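Local coordinates for putative transcription protein (Pseudomonas aeruginosa PAO1, PDB 4GCV) that probably binds DNA as a transcriptional regulator of the HxlR-like helix-turn-helix family, with a putative role in sensing oxidative stress, at residues 58-62 against 63-67; 15-18 against 19-22. The protein carries 2 engineered substitutions. All blocks are in the same frame, centred on the assembly; numbering follows the deposited sequence.

Contact 1. Residues 58-62 against 63-67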
loop_
_atom_site.group_PDB
_atom_site.type_symbol
_atom_site.label_atom_id
_atom_site.label_comp_id
_atom_site.label_asym_id
_atom_site.label_seq_id
_atom_site.Cartn_x
_atom_site.Cartn_y
_atom_site.Cartn_z
ATOM N N ASN B 58 -17.710 0.268 4.865
ATOM C CA ASN B 58 -17.589 -0.181 6.242
ATOM C C ASN B 58 -16.179 -0.636 6.547
ATOM O O ASN B 58 -15.713 -0.386 7.645
ATOM C CB ASN B 58 -18.541 -1.317 6.561
ATOM C CG ASN B 58 -20.001 -0.888 6.526
ATOM O OD1 ASN B 58 -20.322 0.317 6.490
ATOM N ND2 ASN B 58 -20.900 -1.882 6.495
ATOM N N ALA B 59 -15.523 -1.307 5.606
ATOM C CA ALA B 59 -14.180 -1.796 5.856
ATOM C C ALA B 59 -13.205 -0.605 5.932
ATOM O O ALA B 59 -12.305 -0.608 6.773
ATOM C CB ALA B 59 -13.697 -2.851 4.751
ATOM N N LEU B 60 -13.387 0.398 5.066
ATOM C CA LEU B 60 -12.575 1.623 5.154
ATOM C C LEU B 60 -12.773 2.344 6.512
ATOM O O LEU B 60 -11.820 2.821 7.130
ATOM C CB LEU B 60 -12.849 2.541 3.972
ATOM C CG LEU B 60 -12.229 1.950 2.714
ATOM C CD1 LEU B 60 -12.633 2.806 1.558
ATOM C CD2 LEU B 60 -10.706 1.877 2.874
ATOM N N VAL B 61 -14.004 2.355 6.981
ATOM C CA VAL B 61 -14.291 2.882 8.273
ATOM C C VAL B 61 -13.604 2.051 9.371
ATOM O O VAL B 61 -12.829 2.619 10.151
ATOM C CB VAL B 61 -15.834 3.088 8.497
ATOM C CG1 VAL B 61 -16.129 3.428 9.941
ATOM C CG2 VAL B 61 -16.371 4.194 7.582
ATOM N N GLU B 62 -13.847 0.729 9.406
ATOM C CA GLU B 62 -13.226 -0.138 10.437
ATOM C C GLU B 62 -11.711 0.004 10.460
ATOM O O GLU B 62 -11.135 -0.015 11.535
ATOM C CB GLU B 62 -13.558 -1.633 10.293
ATOM C CG GLU B 62 -14.924 -2.074 10.850
ATOM C CD GLU B 62 -15.010 -2.209 12.411
ATOM O OE1 GLU B 62 -14.258 -1.504 13.158
ATOM O OE2 GLU B 62 -15.868 -3.021 12.892
ATOM N N ALA B 63 -11.089 0.103 9.284
ATOM C CA ALA B 63 -9.653 0.333 9.170
ATOM C C ALA B 63 -9.188 1.729 9.664
ATOM O O ALA B 63 -7.987 1.998 9.727
ATOM C CB ALA B 63 -9.193 0.130 7.733
ATOM N N GLY B 64 -10.128 2.609 9.969
ATOM C CA GLY B 64 -9.823 3.939 10.531
ATOM C C GLY B 64 -9.473 4.956 9.459
ATOM O O GLY B 64 -8.942 6.022 9.769
ATOM N N LEU B 65 -9.794 4.641 8.204
ATOM C CA LEU B 65 -9.458 5.506 7.104
ATOM C C LEU B 65 -10.551 6.511 6.740
ATOM O O LEU B 65 -10.272 7.581 6.174
ATOM C CB LEU B 65 -9.162 4.631 5.905
ATOM C CG LEU B 65 -7.728 4.293 5.540
ATOM C CD1 LEU B 65 -6.639 4.574 6.567
ATOM C CD2 LEU B 65 -7.679 2.856 5.098
ATOM N N LEU B 66 -11.800 6.138 6.975
ATOM C CA LEU B 66 -12.911 7.069 6.784
ATOM C C LEU B 66 -13.678 7.086 8.073
ATOM O O LEU B 66 -13.597 6.144 8.838
ATOM C CB LEU B 66 -13.855 6.601 5.645
ATOM C CG LEU B 66 -13.367 6.636 4.203
ATOM C CD1 LEU B 66 -14.335 5.837 3.446
ATOM C CD2 LEU B 66 -13.308 8.060 3.632
ATOM N N GLU B 67 -14.414 8.154 8.322
ATOM C CA GLU B 67 -15.322 8.170 9.457
ATOM C C GLU B 67 -16.707 8.541 8.947
ATOM O O GLU B 67 -16.843 9.293 7.993
ATOM C CB GLU B 67 -14.831 9.114 10.576
ATOM C CG GLU B 67 -14.806 10.565 10.156
ATOM C CD GLU B 67 -14.528 11.537 11.290
ATOM O OE1 GLU B 67 -15.076 12.679 11.225
ATOM O OE2 GLU B 67 -13.782 11.164 12.234
#

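Contact 2. Residues 15-18 against 19-22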
loop_
_atom_site.group_PDB
_atom_site.type_symbol
_atom_site.label_atom_id
_atom_site.label_comp_id
_atom_site.label_asym_id
_atom_site.label_seq_id
_atom_site.Cartn_x
_atom_site.Cartn_y
_atom_site.Cartn_z
ATOM N N ARG B 15 -7.006 -5.634 -12.715
ATOM C CA ARG B 15 -6.858 -7.038 -12.395
ATOM C C ARG B 15 -5.789 -7.310 -11.323
ATOM O O ARG B 15 -6.063 -8.030 -10.361
ATOM C CB ARG B 15 -6.619 -7.869 -13.679
ATOM C CG ARG B 15 -7.935 -8.386 -14.372
ATOM C CD ARG B 15 -7.608 -9.328 -15.544
ATOM N NE ARG B 15 -8.570 -10.431 -15.719
ATOM C CZ ARG B 15 -9.393 -10.560 -16.767
ATOM N NH1 ARG B 15 -9.390 -9.656 -17.751
ATOM N NH2 ARG B 15 -10.226 -11.597 -16.851
ATOM N N SER B 16 -4.596 -6.729 -11.461
ATOM C CA SER B 16 -3.554 -6.862 -10.438
ATOM C C SER B 16 -4.000 -6.315 -9.087
ATOM O O SER B 16 -3.722 -6.917 -8.062
ATOM C CB SER B 16 -2.290 -6.104 -10.822
ATOM O OG SER B 16 -1.642 -6.713 -11.904
ATOM N N LEU B 17 -4.665 -5.166 -9.106
ATOM C CA LEU B 17 -5.051 -4.496 -7.900
ATOM C C LEU B 17 -6.219 -5.223 -7.255
ATOM O O LEU B 17 -6.296 -5.284 -6.036
ATOM C CB LEU B 17 -5.338 -3.002 -8.135
ATOM C CG LEU B 17 -4.111 -2.097 -8.460
ATOM C CD1 LEU B 17 -4.543 -0.634 -8.804
ATOM C CD2 LEU B 17 -3.055 -2.089 -7.346
ATOM N N GLU B 18 -7.104 -5.800 -8.054
ATOM C CA GLU B 18 -8.185 -6.650 -7.482
ATOM C C GLU B 18 -7.614 -7.891 -6.852
ATOM O O GLU B 18 -8.042 -8.303 -5.786
ATOM C CB GLU B 18 -9.250 -7.005 -8.517
ATOM C CG GLU B 18 -10.159 -5.810 -8.881
ATOM C CD GLU B 18 -11.046 -6.092 -10.087
ATOM O OE1 GLU B 18 -10.605 -6.793 -11.046
ATOM O OE2 GLU B 18 -12.195 -5.595 -10.080
ATOM N N ARG B 19 -6.596 -8.445 -7.500
ATOM C CA ARG B 19 -5.961 -9.673 -7.050
ATOM C C ARG B 19 -5.293 -9.463 -5.688
ATOM O O ARG B 19 -5.136 -10.383 -4.900
ATOM C CB ARG B 19 -4.950 -10.119 -8.103
ATOM C CG ARG B 19 -4.445 -11.512 -7.931
ATOM C CD ARG B 19 -3.960 -12.109 -9.225
ATOM N NE ARG B 19 -3.398 -13.428 -8.945
ATOM C CZ ARG B 19 -2.172 -13.817 -9.282
ATOM N NH1 ARG B 19 -1.347 -12.989 -9.933
ATOM N NH2 ARG B 19 -1.771 -15.047 -8.978
ATOM N N VAL B 20 -4.947 -8.213 -5.398
ATOM C CA VAL B 20 -4.211 -7.895 -4.207
ATOM C C VAL B 20 -5.189 -7.251 -3.211
ATOM O O VAL B 20 -4.820 -6.905 -2.094
ATOM C CB VAL B 20 -2.973 -7.033 -4.614
ATOM C CG1 VAL B 20 -3.266 -5.531 -4.575
ATOM C CG2 VAL B 20 -1.717 -7.427 -3.835
ATOM N N GLY B 21 -6.456 -7.117 -3.606
ATOM C CA GLY B 21 -7.523 -6.646 -2.680
ATOM C C GLY B 21 -7.631 -5.144 -2.418
ATOM O O GLY B 21 -8.304 -4.751 -1.458
ATOM N N GLU B 22 -7.043 -4.296 -3.282
ATOM C CA GLU B 22 -7.081 -2.825 -3.107
ATOM C C GLU B 22 -7.785 -1.957 -4.152
ATOM O O GLU B 22 -7.816 -0.744 -4.003
ATOM C CB GLU B 22 -5.651 -2.260 -3.062
ATOM C CG GLU B 22 -4.836 -2.793 -1.938
ATOM C CD GLU B 22 -5.331 -2.328 -0.576
ATOM O OE1 GLU B 22 -5.909 -1.210 -0.419
ATOM O OE2 GLU B 22 -5.108 -3.122 0.327
#

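Contact 1. Residues 58-62 against 63-67
A Schellman motif closes helix 50-62 where the chain turns into strand 66-73, the helix-to-wing junction of this winged helix-turn-helix fold. Ala-63 N makes an ordinary helical bond to Ala-59 O at 2.9 Å. The next two carbonyls are then used out of step: Leu-65 N reaches Leu-60 O at 2.9 Å, almost straight off the end of the carbonyl (164° at O), whereas Gly-64 N lies 2.7 Å from Val-61 O and well above its carbonyl plane. Leu-66 N adds a weak second bond to Leu-60 O. Gly-64 makes the reversal at positive phi (84°).

Leucine side chains also meet across the turn. With CG turned beside its own backbone N (chi1 -72°), Leu-60 brings CD2 to 3.9 Å from Leu-65 CD2. Leu-60 CB lies 3.7 Å from Leu-66 CD1. All three leucines also touch Met-29 of helix 23-33. Val-61 CA approaches Leu-66 O at 3.4 Å in a nearly straight CA-H...O contact, while Val-61 CG2 passes beside Leu-66 CB. Leu-60 O thus takes one good bond and one weak one from residues beyond the helix, so the backbone leading into the strand is tied to the last turn.

Contact 2. Residues 15-18 against 19-22
Arg-19 N bonds to Arg-15 O (2.9 Å) near the end of helix 12-19, and a Schellman motif, with Gly-21 the first residue to leave helical backbone angles, follows before helix 23-33 begins. Among the other backbone bonds, Val-20 N divides its N-H between Ser-16 O, four residues back, and Leu-17 O, three back, both bonds weak. Two firmer bonds complete the motif: Glu-22 N returns to Leu-17 O at 3.0 Å, and Gly-21 N sits 2.9 Å from Glu-18 O, far out of that carbonyl's plane (71°). The positive phi of Gly-21 (80°) permits this reversal.

Apolar contact across the turn is modest, with Leu-17 CD2 and Val-20 CG1 4.4 Å apart. Both side chains pack on Phe-96 of helix 84-101, and Leu-17 also touches Trp-23 and Ile-26 of the following helix.

The polar side chains find their partners outside the turn. Ser-16 OG bonds to Lys-85 NZ of the second subunit, and the two carboxylate oxygens of Glu-22 each hydrogen-bond a different glycerol molecule, probably from the crystallisation liquor. Arg-19 has CG anti to its own N (chi1 -167°) and runs extended as far as NE, which carries its end away from the turn toward the second subunit. At the root of that chain, Arg-19 CB rests 3.3 Å from Arg-15 O and 3.4 Å from Ser-16 O.

The two contacts show one solution used twice: a helix ended by a Schellman glycine, first at 15-22 and later at 58-67. Contact 2 closes before contact 1 opens, and helices 23-33 and 39-46 lie wholly between them. Their centres are 19 Å apart and their nearest atoms about 7 Å, so they do not touch within the chain. Helix 23-33 links them, since side chains of both contacts pack on it. The dimer joins them more directly: Arg-19 of the second subunit packs on Ala-63 and weakly bonds Glu-62 O, and Val-20 of one subunit packs on Leu-65 of the other. Both helix ends thus contribute to subunit association.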